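Side-chain contact in hdh assembly factor Kustc1130 (Kuenenia stuttgartiensis, PDB 6HIF), which probably acts as an assembly factor for hydrazine dehydrogenase (hdh): residues A37-G41 and T42-G46. Residues are numbered along the deposited sequence; the frame is centred on the assembly and turned at random.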
loop_
_atom_site.group_PDB
_atom_site.type_symbol
_atom_site.label_atom_id
_atom_site.label_comp_id
_atom_site.label_asym_id
_atom_site.label_seq_id
_atom_site.Cartn_x
_atom_site.Cartn_y
_atom_site.Cartn_z
ATOM N N ALA Y 37 -23.046 -35.111 -69.733
ATOM C CA ALA Y 37 -23.485 -35.957 -70.830
ATOM C C ALA Y 37 -24.864 -36.524 -70.509
ATOM O O ALA Y 37 -25.030 -37.268 -69.543
ATOM C CB ALA Y 37 -22.475 -37.054 -71.066
ATOM N N ILE Y 38 -25.847 -36.158 -71.338
ATOM C CA ILE Y 38 -27.231 -36.538 -71.113
ATOM C C ILE Y 38 -27.698 -37.395 -72.286
ATOM O O ILE Y 38 -27.262 -37.195 -73.417
ATOM C CB ILE Y 38 -28.131 -35.295 -70.945
ATOM C CG1 ILE Y 38 -27.423 -34.123 -70.267
ATOM C CG2 ILE Y 38 -29.408 -35.647 -70.208
ATOM C CD1 ILE Y 38 -28.187 -32.824 -70.370
ATOM N N ALA Y 39 -28.597 -38.343 -71.993
ATOM C CA ALA Y 39 -29.357 -39.059 -73.007
ATOM C C ALA Y 39 -30.851 -38.850 -72.753
ATOM O O ALA Y 39 -31.447 -39.561 -71.945
ATOM C CB ALA Y 39 -28.977 -40.520 -72.992
ATOM N N ILE Y 40 -31.435 -37.872 -73.462
ATOM C CA ILE Y 40 -32.788 -37.362 -73.256
ATOM C C ILE Y 40 -33.151 -37.336 -71.771
ATOM O O ILE Y 40 -34.141 -37.938 -71.357
ATOM C CB ILE Y 40 -33.856 -38.081 -74.116
ATOM C CG1 ILE Y 40 -33.714 -39.607 -74.094
ATOM C CG2 ILE Y 40 -33.874 -37.519 -75.534
ATOM C CD1 ILE Y 40 -35.022 -40.357 -74.207
ATOM N N GLY Y 41 -32.340 -36.624 -70.980
ATOM C CA GLY Y 41 -32.673 -36.341 -69.595
ATOM C C GLY Y 41 -31.795 -37.098 -68.604
ATOM O O GLY Y 41 -31.396 -36.540 -67.585
ATOM N N THR Y 42 -31.511 -38.369 -68.908
ATOM C CA THR Y 42 -30.797 -39.232 -67.978
ATOM C C THR Y 42 -29.293 -39.097 -68.201
ATOM O O THR Y 42 -28.850 -38.972 -69.342
ATOM C CB THR Y 42 -31.294 -40.684 -68.040
ATOM O OG1 THR Y 42 -31.403 -41.064 -69.409
ATOM C CG2 THR Y 42 -32.628 -40.884 -67.352
ATOM N N PRO Y 43 -28.470 -39.099 -67.123
ATOM C CA PRO Y 43 -27.013 -39.026 -67.261
ATOM C C PRO Y 43 -26.419 -40.282 -67.894
ATOM O O PRO Y 43 -26.852 -41.394 -67.597
ATOM C CB PRO Y 43 -26.516 -38.883 -65.814
ATOM C CG PRO Y 43 -27.619 -39.466 -64.966
ATOM C CD PRO Y 43 -28.896 -39.151 -65.715
ATOM N N ILE Y 44 -25.425 -40.086 -68.772
ATOM C CA ILE Y 44 -24.728 -41.191 -69.415
ATOM C C ILE Y 44 -23.540 -41.588 -68.544
ATOM O O ILE Y 44 -22.673 -40.763 -68.263
ATOM C CB ILE Y 44 -24.292 -40.828 -70.850
ATOM C CG1 ILE Y 44 -25.444 -40.255 -71.680
ATOM C CG2 ILE Y 44 -23.660 -42.031 -71.530
ATOM C CD1 ILE Y 44 -25.028 -39.718 -73.028
ATOM N N VAL Y 45 -23.520 -42.862 -68.131
ATOM C CA VAL Y 45 -22.461 -43.400 -67.294
ATOM C C VAL Y 45 -21.439 -44.107 -68.181
ATOM O O VAL Y 45 -21.802 -44.944 -69.009
ATOM C CB VAL Y 45 -23.020 -44.354 -66.218
ATOM C CG1 VAL Y 45 -21.919 -44.945 -65.347
ATOM C CG2 VAL Y 45 -24.090 -43.683 -65.363
ATOM N N GLY Y 46 -20.162 -43.752 -67.997
ATOM C CA GLY Y 46 -19.063 -44.411 -68.685
ATOM C C GLY Y 46 -18.775 -43.799 -70.055
ATOM O O GLY Y 46 -18.060 -44.394 -70.858
#
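A tight beta hairpin joins strand 31-39 to the short strand 42-43, and Ala39 and Thr42 close it as an antiparallel hydrogen-bonded pair. The link is a type I' turn with Ile40 and Gly41 at its corners. Gly41 has backbone angles at which a CB would press on the carbonyl O of Ile40. Ala39 N gives a nearly straight bond to Thr42 O (2.7 Å, 174° at the hydrogen). Ala39 O takes two donors from Thr42. The backbone Thr42 N is at 3.3 Å from Ala39 O and lies well above the carbonyl plane. The hydroxyl Thr42 OG1 is at 2.9 Å from Ala39 O and is tilted 17° from that plane. Thr42 OG1 sits between its own backbone N and carbonyl carbon (chi1 46°), which turns it to this oxygen. Replacing Thr42 with valine would probably leave Ala39 O without the hydroxyl bond. Further on, Ile44 N bonds to Ala37 O at 2.9 Å. The Ile44 side chain reaches toward strand 31-39 and lies alongside the backbone of Ile38. Ile44 CG1 packs on Ala39 CB at 3.8 Å, and Ile44 CD1 lies 4.2 Å from Ala37 CB. Pro43 meets a basic side chain of another protein's chain. Beyond the hairpin, Ala37 touches Val77 and Ile44 touches Glu79, both on strand 71-79. Ile38 packs on Ser100 and Asp102 of strand 96-102.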